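Long-range contacts in kirola (Actinidia deliciosa, PDB 4IGX), which is a kiwifruit allergen of the Bet v 1-like major latex protein family and probably carries small apolar ligands in an internal cavity, as its relatives do: residues V11-D16 with E110-T115; D43-N48 with V55-Y60; A69-E74 with F85-G90. All coordinates share one frame; numbering follows the deposited sequence.

Interaction 1. Residues V11-D16 with E110-T115; sequences VEILSD and EHNSVT
Val11 and Val114 form the last hydrogen-bonded pair of an antiparallel strand contact at one margin of the Bet v 1 sheet, where strand 5-12 gives way to the turn before helix 17-25 and strand 113-122 begins. Val11 N donates to Val114 O and Val114 N to Val11 O, both at 2.9 Å. Glu12 and Ser113 follow as a non-hydrogen-bonded pair, and Ile13 N then reaches Asn112 O at 3.1 Å, so the pairing persists one residue beyond regular strand.

There a side chain takes over from the backbone. With CG anti to its own N (chi1 -158°), Asn112 lays its amide across the leaving chain, and ND2 donates to Ile13 O at 3.2 Å. The bond is straight at the hydrogen and lies close to the amide plane, yet it meets the carbonyl from above its plane. A weak, bent second bond from ND2 goes to Ser15 O at 2.7 Å. The short carboxamide suits this place because one amide nitrogen, with two hydrogens, can reach the carbonyls of both Ile13 and Ser15.

Ile13 crosses the amide at about a right angle, its CG1 3.6 Å from Asn112 ND2, while its CG2 touches Val114 CG2 at 3.7 Å. The chemistry implies a polar fastening of the turn beside an apolar Ile13-Val114 contact, with Ile13 also touching Thr141 of helix 131-148.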
ATOM      1  N   VAL A  11      -1.363  -1.544 -12.596  1.00 56.96           N
ATOM      2  CA  VAL A  11      -2.645  -0.982 -13.012  1.00 58.45           C
ATOM      3  C   VAL A  11      -2.451   0.345 -13.735  1.00 59.98           C
ATOM      4  O   VAL A  11      -1.780   1.229 -13.236  1.00 57.81           O
ATOM      5  CB  VAL A  11      -3.534  -0.623 -11.789  1.00 56.38           C
ATOM      6  CG1 VAL A  11      -4.958  -0.258 -12.295  1.00 58.75           C
ATOM      7  CG2 VAL A  11      -3.559  -1.739 -10.753  1.00 54.25           C
ATOM      8  N   GLU A  12      -3.089   0.518 -14.868  1.00 64.68           N
ATOM      9  CA  GLU A  12      -3.109   1.823 -15.528  1.00 68.34           C
ATOM     10  C   GLU A  12      -4.037   2.714 -14.698  1.00 66.96           C
ATOM     11  O   GLU A  12      -5.074   2.255 -14.196  1.00 66.02           O
ATOM     12  CB  GLU A  12      -3.627   1.679 -16.948  1.00 74.77           C
ATOM     13  CG  GLU A  12      -3.587   2.967 -17.823  1.00 83.34           C
ATOM     14  CD  GLU A  12      -2.379   3.033 -18.762  1.00 89.79           C
ATOM     15  OE1 GLU A  12      -1.301   2.539 -18.354  1.00 89.49           O
ATOM     16  OE2 GLU A  12      -2.506   3.577 -19.902  1.00100.09           O
ATOM     17  N   ILE A  13      -3.631   3.961 -14.484  1.00 66.65           N
ATOM     18  CA  ILE A  13      -4.489   4.919 -13.825  1.00 66.05           C
ATOM     19  C   ILE A  13      -4.696   6.062 -14.835  1.00 71.61           C
ATOM     20  O   ILE A  13      -3.803   6.375 -15.607  1.00 74.67           O
ATOM     21  CB  ILE A  13      -3.899   5.439 -12.509  1.00 61.90           C
ATOM     22  CG1 ILE A  13      -2.471   5.982 -12.710  1.00 63.58           C
ATOM     23  CG2 ILE A  13      -3.907   4.327 -11.396  1.00 57.72           C
ATOM     24  CD1 ILE A  13      -2.097   7.105 -11.710  1.00 61.78           C
ATOM     25  N   LEU A  14      -5.880   6.658 -14.837  1.00 73.68           N
ATOM     26  CA  LEU A  14      -6.199   7.736 -15.771  1.00 80.65           C
ATOM     27  C   LEU A  14      -6.023   9.110 -15.145  1.00 81.13           C
ATOM     28  O   LEU A  14      -6.031  10.086 -15.844  1.00 86.68           O
ATOM     29  CB  LEU A  14      -7.625   7.582 -16.288  1.00 84.21           C
ATOM     30  CG  LEU A  14      -7.864   6.244 -16.976  1.00 85.03           C
ATOM     31  CD1 LEU A  14      -9.337   6.088 -17.343  1.00 90.25           C
ATOM     32  CD2 LEU A  14      -6.941   6.094 -18.196  1.00 88.78           C
ATOM     33  N   SER A  15      -5.858   9.174 -13.827  1.00 76.49           N
ATOM     34  CA  SER A  15      -5.625  10.447 -13.151  1.00 77.32           C
ATOM     35  C   SER A  15      -4.123  10.778 -13.162  1.00 77.17           C
ATOM     36  O   SER A  15      -3.309  10.029 -13.701  1.00 76.24           O
ATOM     37  CB  SER A  15      -6.162  10.363 -11.718  1.00 72.96           C
ATOM     38  OG  SER A  15      -5.504   9.329 -10.989  1.00 68.10           O
ATOM     39  N   ASP A  16      -3.759  11.889 -12.541  1.00 78.57           N
ATOM     40  CA  ASP A  16      -2.373  12.342 -12.525  1.00 79.82           C
ATOM     41  C   ASP A  16      -1.522  11.500 -11.563  1.00 73.83           C
ATOM     42  O   ASP A  16      -1.824  11.382 -10.369  1.00 69.55           O
ATOM     43  CB  ASP A  16      -2.327  13.829 -12.157  1.00 84.37           C
ATOM     44  CG  ASP A  16      -0.997  14.436 -12.424  1.00 88.58           C
ATOM     45  OD1 ASP A  16      -0.902  15.344 -13.269  1.00 97.65           O
ATOM     46  OD2 ASP A  16      -0.028  13.970 -11.807  1.00 86.85           O
ATOM     47  N   GLU A 110       3.583   8.720 -22.121  1.00142.27           N
ATOM     48  CA  GLU A 110       2.143   8.461 -22.055  1.00136.88           C
ATOM     49  C   GLU A 110       1.834   7.298 -21.101  1.00126.64           C
ATOM     50  O   GLU A 110       0.693   7.166 -20.640  1.00121.21           O
ATOM     51  CB  GLU A 110       1.585   8.156 -23.443  1.00146.15           C
ATOM     52  N   HIS A 111       2.834   6.455 -20.818  0.70124.18           N
ATOM     53  CA  HIS A 111       2.743   5.500 -19.708  0.70114.14           C
ATOM     54  C   HIS A 111       2.338   6.253 -18.447  0.70104.79           C
ATOM     55  O   HIS A 111       2.955   7.265 -18.110  0.70105.21           O
ATOM     56  CB  HIS A 111       4.079   4.778 -19.484  0.70114.64           C
ATOM     57  N   ASN A 112       1.277   5.783 -17.791  1.00 97.13           N
ATOM     58  CA  ASN A 112       0.817   6.337 -16.502  1.00 88.91           C
ATOM     59  C   ASN A 112       0.207   5.253 -15.584  1.00 81.10           C
ATOM     60  O   ASN A 112      -0.990   4.979 -15.626  1.00 79.39           O
ATOM     61  CB  ASN A 112      -0.172   7.481 -16.773  1.00 90.51           C
ATOM     62  CG  ASN A 112      -0.295   8.459 -15.594  1.00 86.24           C
ATOM     63  OD1 ASN A 112       0.645   9.184 -15.251  1.00 87.92           O
ATOM     64  ND2 ASN A 112      -1.484   8.508 -15.002  1.00 83.19           N
ATOM     65  N   SER A 113       1.034   4.643 -14.732  1.00 76.95           N
ATOM     66  CA  SER A 113       0.649   3.395 -14.051  1.00 71.53           C
ATOM     67  C   SER A 113       1.104   3.274 -12.597  1.00 65.33           C
ATOM     68  O   SER A 113       2.089   3.879 -12.218  1.00 65.76           O
ATOM     69  CB  SER A 113       1.261   2.241 -14.831  1.00 75.39           C
ATOM     70  OG  SER A 113       2.669   2.395 -14.866  1.00 77.43           O
ATOM     71  N   VAL A 114       0.403   2.460 -11.807  1.00 60.33           N
ATOM     72  CA  VAL A 114       0.799   2.170 -10.425  1.00 55.77           C
ATOM     73  C   VAL A 114       1.149   0.705 -10.360  1.00 55.46           C
ATOM     74  O   VAL A 114       0.361  -0.135 -10.799  1.00 56.55           O
ATOM     75  CB  VAL A 114      -0.312   2.458  -9.393  1.00 52.19           C
ATOM     76  CG1 VAL A 114       0.192   2.168  -7.970  1.00 48.95           C
ATOM     77  CG2 VAL A 114      -0.794   3.924  -9.492  1.00 51.98           C
ATOM     78  N   THR A 115       2.342   0.398  -9.863  1.00 54.21           N
ATOM     79  CA  THR A 115       2.766  -0.981  -9.706  1.00 54.10           C
ATOM     80  C   THR A 115       2.870  -1.322  -8.240  1.00 50.80           C
ATOM     81  O   THR A 115       3.537  -0.637  -7.468  1.00 49.80           O
ATOM     82  CB  THR A 115       4.088  -1.242 -10.389  1.00 57.87           C
ATOM     83  OG1 THR A 115       3.928  -0.970 -11.789  1.00 60.98           O
ATOM     84  CG2 THR A 115       4.531  -2.711 -10.178  1.00 57.86           C
TER

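Interaction 2. Residues D43-N48 with V55-Y60; sequences DLLEGN and VIFFKY
Strands 43-46 and 55-60 run antiparallel, their axes 4.6 Å apart at closest approach, and form a beta hairpin at an outer margin of the Bet v 1 sheet, interrupted by a classic beta bulge. Asp43 and Phe57 make the regular hydrogen-bonded pair: Asp43 N gives to Phe57 O at 2.9 Å, and Phe57 N returns to Asp43 O. Leu44 and Ile56 follow as a non-hydrogen-bonded pair, after which Leu45 and Glu46 both stand opposite Val55. Leu45 N bonds to Val55 O at 2.8 Å, the N-H of Glu46 reaches the same oxygen only weakly, and Val55 N closes the bulge on Glu46 O at 2.7 Å.

The extra residue decides how the side chains fall. Leu45 sends CD1 obliquely to the Phe57 side chain, 3.7 Å from its CB. Glu46 runs beside Val55, pointing the same way; CG anti to the carbonyl carbon (chi1 -76°) starts an extended chain whose CB and OE2 both lie against the valine, OE2 3.4 Å from Val55 CG2. This valine suits its place because CB and CG2 pack on Glu46 while CG1 also comes near Leu45 CB. Glutamate suits the sheet margin, where the residue as a whole remains exposed.

On the other face Ile56 is buried, backed by Val73 of strand 65-77 and by Trp49, whereas Leu44 brings its CD1 across to the partner strand, 3.7 Å from Val55 O.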
ATOM      1  N   ASP A  43      -3.217   6.268  10.953  1.00 56.52           N
ATOM      2  CA  ASP A  43      -2.733   7.093  12.056  1.00 59.27           C
ATOM      3  C   ASP A  43      -1.218   7.016  12.161  1.00 57.00           C
ATOM      4  O   ASP A  43      -0.649   5.954  11.986  1.00 54.73           O
ATOM      5  CB  ASP A  43      -3.388   6.616  13.345  1.00 62.84           C
ATOM      6  CG  ASP A  43      -4.914   6.701  13.279  1.00 67.68           C
ATOM      7  OD1 ASP A  43      -5.459   7.192  12.259  1.00 72.18           O
ATOM      8  OD2 ASP A  43      -5.582   6.273  14.227  1.00 71.52           O
ATOM      9  N   LEU A  44      -0.561   8.141  12.417  1.00 58.09           N
ATOM     10  CA  LEU A  44       0.886   8.140  12.627  1.00 57.19           C
ATOM     11  C   LEU A  44       1.143   7.888  14.115  1.00 59.86           C
ATOM     12  O   LEU A  44       0.588   8.591  14.951  1.00 62.51           O
ATOM     13  CB  LEU A  44       1.484   9.481  12.215  1.00 58.35           C
ATOM     14  CG  LEU A  44       2.956   9.743  12.517  1.00 59.22           C
ATOM     15  CD1 LEU A  44       3.830   9.040  11.554  1.00 54.18           C
ATOM     16  CD2 LEU A  44       3.242  11.235  12.484  1.00 62.44           C
ATOM     17  N   LEU A  45       1.979   6.892  14.427  1.00 58.74           N
ATOM     18  CA  LEU A  45       2.328   6.551  15.819  1.00 61.81           C
ATOM     19  C   LEU A  45       3.716   6.996  16.243  1.00 63.26           C
ATOM     20  O   LEU A  45       3.882   7.373  17.375  1.00 67.14           O
ATOM     21  CB  LEU A  45       2.224   5.052  16.041  1.00 60.70           C
ATOM     22  CG  LEU A  45       0.801   4.515  15.920  1.00 60.66           C
ATOM     23  CD1 LEU A  45       0.879   3.000  15.852  1.00 58.53           C
ATOM     24  CD2 LEU A  45      -0.059   4.993  17.076  1.00 63.26           C
ATOM     25  N   GLU A  46       4.706   6.928  15.348  1.00 61.08           N
ATOM     26  CA  GLU A  46       6.090   7.374  15.629  1.00 63.02           C
ATOM     27  C   GLU A  46       6.731   7.968  14.385  1.00 60.09           C
ATOM     28  O   GLU A  46       6.521   7.449  13.292  1.00 56.54           O
ATOM     29  CB  GLU A  46       6.950   6.194  16.061  1.00 63.48           C
ATOM     30  CG  GLU A  46       6.710   5.747  17.472  1.00 70.84           C
ATOM     31  CD  GLU A  46       7.100   4.305  17.732  1.00 73.88           C
ATOM     32  OE1 GLU A  46       7.755   4.028  18.767  1.00 82.09           O
ATOM     33  OE2 GLU A  46       6.729   3.436  16.933  1.00 72.55           O
ATOM     34  N   GLY A  47       7.515   9.025  14.545  1.00 62.01           N
ATOM     35  CA  GLY A  47       8.197   9.671  13.416  1.00 61.04           C
ATOM     36  C   GLY A  47       7.328  10.736  12.777  1.00 61.75           C
ATOM     37  O   GLY A  47       6.482  11.308  13.438  1.00 63.49           O
ATOM     38  N   ASN A  48       7.510  10.970  11.475  1.00 60.92           N
ATOM     39  CA  ASN A  48       6.843  12.063  10.770  1.00 61.79           C
ATOM     40  C   ASN A  48       6.341  11.595   9.431  1.00 58.36           C
ATOM     41  O   ASN A  48       7.011  10.816   8.761  1.00 56.93           O
ATOM     42  CB  ASN A  48       7.829  13.220  10.563  1.00 65.15           C
ATOM     43  CG  ASN A  48       7.979  14.098  11.802  1.00 72.07           C
ATOM     44  OD1 ASN A  48       9.105  14.420  12.248  1.00 77.34           O
ATOM     45  ND2 ASN A  48       6.838  14.496  12.374  1.00 76.37           N
ATOM     46  N   VAL A  55       6.206   5.263  11.662  1.00 51.44           N
ATOM     47  CA  VAL A  55       5.390   4.111  12.040  1.00 50.85           C
ATOM     48  C   VAL A  55       3.957   4.527  11.866  1.00 50.84           C
ATOM     49  O   VAL A  55       3.520   5.472  12.518  1.00 53.79           O
ATOM     50  CB  VAL A  55       5.688   3.681  13.491  1.00 54.31           C
ATOM     51  CG1 VAL A  55       4.774   2.544  13.949  1.00 53.85           C
ATOM     52  CG2 VAL A  55       7.163   3.300  13.613  1.00 54.06           C
ATOM     53  N   ILE A  56       3.263   3.864  10.938  1.00 49.13           N
ATOM     54  CA  ILE A  56       1.887   4.168  10.564  1.00 49.19           C
ATOM     55  C   ILE A  56       1.010   2.981  10.891  1.00 49.39           C
ATOM     56  O   ILE A  56       1.436   1.843  10.826  1.00 49.07           O
ATOM     57  CB  ILE A  56       1.744   4.470   9.053  1.00 47.69           C
ATOM     58  CG1 ILE A  56       2.585   5.681   8.674  1.00 48.60           C
ATOM     59  CG2 ILE A  56       0.262   4.746   8.666  1.00 48.30           C
ATOM     60  CD1 ILE A  56       2.888   5.713   7.198  1.00 49.25           C
ATOM     61  N   PHE A  57      -0.231   3.251  11.247  1.00 51.42           N
ATOM     62  CA  PHE A  57      -1.157   2.214  11.625  1.00 51.86           C
ATOM     63  C   PHE A  57      -2.386   2.356  10.746  1.00 51.06           C
ATOM     64  O   PHE A  57      -2.988   3.426  10.641  1.00 50.71           O
ATOM     65  CB  PHE A  57      -1.516   2.353  13.113  1.00 55.42           C
ATOM     66  CG  PHE A  57      -2.259   1.175  13.677  1.00 57.51           C
ATOM     67  CD1 PHE A  57      -1.617   0.256  14.497  1.00 59.66           C
ATOM     68  CD2 PHE A  57      -3.619   0.995  13.408  1.00 59.62           C
ATOM     69  CE1 PHE A  57      -2.311  -0.842  15.044  1.00 61.31           C
ATOM     70  CE2 PHE A  57      -4.326  -0.112  13.953  1.00 61.89           C
ATOM     71  CZ  PHE A  57      -3.670  -1.019  14.771  1.00 61.88           C
ATOM     72  N   PHE A  58      -2.754   1.231  10.149  1.00 50.40           N
ATOM     73  CA  PHE A  58      -3.876   1.131   9.246  1.00 50.31           C
ATOM     74  C   PHE A  58      -5.010   0.334   9.836  1.00 51.99           C
ATOM     75  O   PHE A  58      -4.782  -0.747  10.382  1.00 52.21           O
ATOM     76  CB  PHE A  58      -3.448   0.395   8.003  1.00 48.30           C
ATOM     77  CG  PHE A  58      -2.515   1.148   7.156  1.00 47.71           C
ATOM     78  CD1 PHE A  58      -2.997   1.985   6.167  1.00 49.86           C
ATOM     79  CD2 PHE A  58      -1.149   0.986   7.306  1.00 48.00           C
ATOM     80  CE1 PHE A  58      -2.118   2.671   5.327  1.00 49.94           C
ATOM     81  CE2 PHE A  58      -0.261   1.660   6.491  1.00 47.63           C
ATOM     82  CZ  PHE A  58      -0.738   2.519   5.499  1.00 48.29           C
ATOM     83  N   LYS A  59      -6.222   0.871   9.696  1.00 53.60           N
ATOM     84  CA  LYS A  59      -7.472   0.163   9.975  1.00 55.94           C
ATOM     85  C   LYS A  59      -8.167  -0.037   8.623  1.00 54.92           C
ATOM     86  O   LYS A  59      -8.446   0.933   7.875  1.00 53.51           O
ATOM     87  CB  LYS A  59      -8.371   0.968  10.920  1.00 59.81           C
ATOM     88  CG  LYS A  59      -7.780   1.206  12.319  1.00 64.55           C
ATOM     89  CD  LYS A  59      -8.268   2.532  12.990  1.00 70.99           C
ATOM     90  CE  LYS A  59      -9.750   2.504  13.381  1.00 77.38           C
ATOM     91  NZ  LYS A  59     -10.321   3.894  13.624  1.00 82.76           N
ATOM     92  N   TYR A  60      -8.418  -1.299   8.294  1.00 54.52           N
ATOM     93  CA  TYR A  60      -9.027  -1.613   7.036  1.00 54.79           C
ATOM     94  C   TYR A  60      -9.962  -2.817   7.137  1.00 57.28           C
ATOM     95  O   TYR A  60     -10.016  -3.527   8.161  1.00 58.30           O
ATOM     96  CB  TYR A  60      -7.935  -1.765   5.952  1.00 51.67           C
ATOM     97  CG  TYR A  60      -7.029  -2.957   6.104  1.00 51.65           C
ATOM     98  CD1 TYR A  60      -7.259  -4.110   5.364  1.00 51.70           C
ATOM     99  CD2 TYR A  60      -5.941  -2.950   6.994  1.00 50.97           C
ATOM    100  CE1 TYR A  60      -6.436  -5.232   5.488  1.00 52.06           C
ATOM    101  CE2 TYR A  60      -5.106  -4.102   7.137  1.00 50.45           C
ATOM    102  CZ  TYR A  60      -5.371  -5.231   6.358  1.00 51.29           C
ATOM    103  OH  TYR A  60      -4.619  -6.379   6.429  1.00 51.07           O
TER

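Interaction 3. Residues A69-E74 with F85-G90; sequences AKDIVE and FKIVEG
Asp71 and Ile87 lie side by side on the inner face of a beta hairpin in the Bet v 1 sheet, where strands 65-77 and 82-88 pair through Ile72 N to Lys86 O and Lys86 N to Ile72 O. Asp71, Val73, Phe85 and Ile87 are all buried on this tightly enclosed side. Asp71 OD1 sits 3.4 Å from Ile87 CG1, without a polar partner in the model; OD2 hydrogen-bonds to an unidentified ligand, probably from the crystallisation liquor. Such burial would probably raise the acid's pKa. The face may border a cavity, as in relatives. Val73 runs alongside Phe85, adding apolar bulk.

The outer face is more open to solvent, though its carbons still touch. Ile72 CD1 meets Val88 CG1 at 3.6 Å, and Glu74 CG rests against Lys86 CB at 3.6 Å, their opposite charges near but not in contact.

At the corner, a classic bulge sets Val88 and Glu89 opposite Lys70: Val88 N bonds to Lys70 O at 2.7 Å, and Glu89 N weakly to the same oxygen. Gly90 fits where a side chain would collide with Ala69. Lys70 starts with CG opposite its N (chi1 -178°) and stays extended, running beside Glu89 to a long, weak salt bridge, NZ to OE2 at 3.4 Å.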
ATOM      1  N   ALA A  69      -3.010  -3.299  10.421  1.00 50.85           N
ATOM      2  CA  ALA A  69      -1.584  -3.490  10.123  1.00 49.70           C
ATOM      3  C   ALA A  69      -0.780  -2.293  10.660  1.00 49.62           C
ATOM      4  O   ALA A  69      -1.198  -1.147  10.526  1.00 49.73           O
ATOM      5  CB  ALA A  69      -1.357  -3.621   8.628  1.00 46.65           C
ATOM      6  N   LYS A  70       0.366  -2.565  11.264  1.00 50.43           N
ATOM      7  CA  LYS A  70       1.274  -1.513  11.676  1.00 50.95           C
ATOM      8  C   LYS A  70       2.492  -1.621  10.776  1.00 49.34           C
ATOM      9  O   LYS A  70       3.092  -2.690  10.649  1.00 48.73           O
ATOM     10  CB  LYS A  70       1.655  -1.667  13.132  1.00 53.18           C
ATOM     11  CG  LYS A  70       2.556  -0.596  13.685  1.00 55.91           C
ATOM     12  CD  LYS A  70       2.592  -0.744  15.205  1.00 61.82           C
ATOM     13  CE  LYS A  70       3.805  -0.161  15.846  1.00 64.92           C
ATOM     14  NZ  LYS A  70       3.843  -0.526  17.313  1.00 70.78           N
ATOM     15  N   ASP A  71       2.832  -0.495  10.161  1.00 48.02           N
ATOM     16  CA  ASP A  71       3.794  -0.457   9.063  1.00 47.48           C
ATOM     17  C   ASP A  71       4.933   0.486   9.426  1.00 47.84           C
ATOM     18  O   ASP A  71       4.695   1.526  10.030  1.00 48.94           O
ATOM     19  CB  ASP A  71       3.142   0.090   7.770  1.00 45.32           C
ATOM     20  CG  ASP A  71       2.250  -0.925   7.052  1.00 46.66           C
ATOM     21  OD1 ASP A  71       1.775  -1.906   7.676  1.00 48.57           O
ATOM     22  OD2 ASP A  71       2.000  -0.723   5.825  1.00 47.51           O
ATOM     23  N   ILE A  72       6.152   0.127   9.048  1.00 47.03           N
ATOM     24  CA  ILE A  72       7.269   1.053   9.071  1.00 47.05           C
ATOM     25  C   ILE A  72       7.503   1.495   7.620  1.00 44.55           C
ATOM     26  O   ILE A  72       7.453   0.673   6.708  1.00 43.14           O
ATOM     27  CB  ILE A  72       8.484   0.367   9.726  1.00 49.15           C
ATOM     28  CG1 ILE A  72       8.026  -0.224  11.060  1.00 51.57           C
ATOM     29  CG2 ILE A  72       9.618   1.342   9.938  1.00 49.51           C
ATOM     30  CD1 ILE A  72       9.148  -0.807  12.002  1.00 54.19           C
ATOM     31  N   VAL A  73       7.641   2.800   7.378  1.00 44.52           N
ATOM     32  CA  VAL A  73       8.054   3.277   6.049  1.00 43.31           C
ATOM     33  C   VAL A  73       9.558   3.042   5.893  1.00 44.51           C
ATOM     34  O   VAL A  73      10.365   3.683   6.580  1.00 45.20           O
ATOM     35  CB  VAL A  73       7.753   4.747   5.832  1.00 44.24           C
ATOM     36  CG1 VAL A  73       8.266   5.217   4.423  1.00 42.22           C
ATOM     37  CG2 VAL A  73       6.240   5.000   6.003  1.00 44.02           C
ATOM     38  N   GLU A  74       9.929   2.099   5.025  1.00 43.77           N
ATOM     39  CA  GLU A  74      11.334   1.656   4.940  1.00 46.54           C
ATOM     40  C   GLU A  74      12.092   2.237   3.769  1.00 45.95           C
ATOM     41  O   GLU A  74      13.299   2.132   3.725  1.00 47.87           O
ATOM     42  CB  GLU A  74      11.442   0.129   4.858  1.00 47.66           C
ATOM     43  CG  GLU A  74      10.971  -0.593   6.112  1.00 51.70           C
ATOM     44  CD  GLU A  74      11.944  -0.477   7.272  1.00 58.37           C
ATOM     45  OE1 GLU A  74      12.951   0.238   7.126  1.00 64.18           O
ATOM     46  OE2 GLU A  74      11.712  -1.094   8.339  1.00 62.02           O
ATOM     47  N   PHE A  85       6.717   0.027   2.371  1.00 39.91           N
ATOM     48  CA  PHE A  85       6.155  -0.203   3.669  1.00 40.16           C
ATOM     49  C   PHE A  85       6.487  -1.613   4.120  1.00 41.47           C
ATOM     50  O   PHE A  85       6.305  -2.559   3.339  1.00 40.90           O
ATOM     51  CB  PHE A  85       4.636  -0.131   3.581  1.00 39.58           C
ATOM     52  CG  PHE A  85       4.136   1.167   3.090  1.00 39.89           C
ATOM     53  CD1 PHE A  85       3.988   2.224   3.964  1.00 40.62           C
ATOM     54  CD2 PHE A  85       3.835   1.349   1.742  1.00 40.39           C
ATOM     55  CE1 PHE A  85       3.519   3.425   3.509  1.00 41.31           C
ATOM     56  CE2 PHE A  85       3.387   2.562   1.282  1.00 40.21           C
ATOM     57  CZ  PHE A  85       3.222   3.596   2.176  1.00 40.97           C
ATOM     58  N   LYS A  86       6.930  -1.767   5.369  1.00 42.27           N
ATOM     59  CA  LYS A  86       7.098  -3.084   5.942  1.00 44.00           C
ATOM     60  C   LYS A  86       6.069  -3.302   7.039  1.00 44.61           C
ATOM     61  O   LYS A  86       5.980  -2.500   7.946  1.00 45.27           O
ATOM     62  CB  LYS A  86       8.485  -3.216   6.546  1.00 46.50           C
ATOM     63  CG  LYS A  86       8.733  -4.505   7.323  1.00 49.78           C
ATOM     64  CD  LYS A  86      10.151  -4.528   7.784  1.00 54.45           C
ATOM     65  CE  LYS A  86      10.401  -5.590   8.777  1.00 57.70           C
ATOM     66  NZ  LYS A  86      11.850  -5.527   9.138  1.00 63.09           N
ATOM     67  N   ILE A  87       5.345  -4.415   6.990  1.00 44.98           N
ATOM     68  CA  ILE A  87       4.308  -4.677   7.974  1.00 46.05           C
ATOM     69  C   ILE A  87       4.951  -5.347   9.175  1.00 48.32           C
ATOM     70  O   ILE A  87       5.578  -6.375   9.043  1.00 49.29           O
ATOM     71  CB  ILE A  87       3.194  -5.599   7.431  1.00 46.10           C
ATOM     72  CG1 ILE A  87       2.385  -4.928   6.297  1.00 44.97           C
ATOM     73  CG2 ILE A  87       2.225  -5.900   8.534  1.00 46.51           C
ATOM     74  CD1 ILE A  87       3.042  -4.820   5.009  1.00 45.88           C
ATOM     75  N   VAL A  88       4.809  -4.752  10.347  1.00 49.95           N
ATOM     76  CA  VAL A  88       5.394  -5.338  11.556  1.00 53.22           C
ATOM     77  C   VAL A  88       4.358  -5.960  12.453  1.00 55.44           C
ATOM     78  O   VAL A  88       4.668  -6.875  13.173  1.00 59.29           O
ATOM     79  CB  VAL A  88       6.284  -4.335  12.346  1.00 54.55           C
ATOM     80  CG1 VAL A  88       7.447  -3.897  11.466  1.00 53.52           C
ATOM     81  CG2 VAL A  88       5.480  -3.117  12.877  1.00 52.38           C
ATOM     82  N   GLU A  89       3.121  -5.511  12.401  1.00 55.59           N
ATOM     83  CA  GLU A  89       2.099  -6.076  13.277  1.00 58.89           C
ATOM     84  C   GLU A  89       0.785  -6.133  12.594  1.00 57.54           C
ATOM     85  O   GLU A  89       0.485  -5.284  11.735  1.00 55.27           O
ATOM     86  CB  GLU A  89       1.879  -5.187  14.495  1.00 61.72           C
ATOM     87  CG  GLU A  89       2.650  -5.574  15.715  1.00 67.58           C
ATOM     88  CD  GLU A  89       2.474  -4.549  16.813  1.00 73.48           C
ATOM     89  OE1 GLU A  89       1.324  -4.327  17.244  1.00 77.11           O
ATOM     90  OE2 GLU A  89       3.488  -3.943  17.225  1.00 78.56           O
ATOM     91  N   GLY A  90      -0.030  -7.094  13.020  1.00 59.17           N
ATOM     92  CA  GLY A  90      -1.396  -7.159  12.583  1.00 58.75           C
ATOM     93  C   GLY A  90      -1.753  -8.428  11.871  1.00 59.49           C
ATOM     94  O   GLY A  90      -0.972  -9.356  11.769  1.00 61.32           O
TER

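All three contacts belong to one seven-stranded antiparallel sheet. Along the chain, interaction 1 joins distant parts, and interactions 2 and 3 follow one another in the sequence it encloses. Strands 55-62 and 65-77 are neighbours, so interactions 2 and 3 touch, their centres about 9 Å apart: Ile56 O probably accepts from Asp71 N, and Val55 CG1 packs on Lys70 CE. Interaction 1 lies about 26 Å from interaction 2 and 25 Å from interaction 3, between centres, across the middle of the molecule. Interactions 1 and 2 fasten the outermost strands, 5-12 and 39-46, to their neighbours in the curved sheet that in this fold wraps the long C-terminal helix, here 131-148.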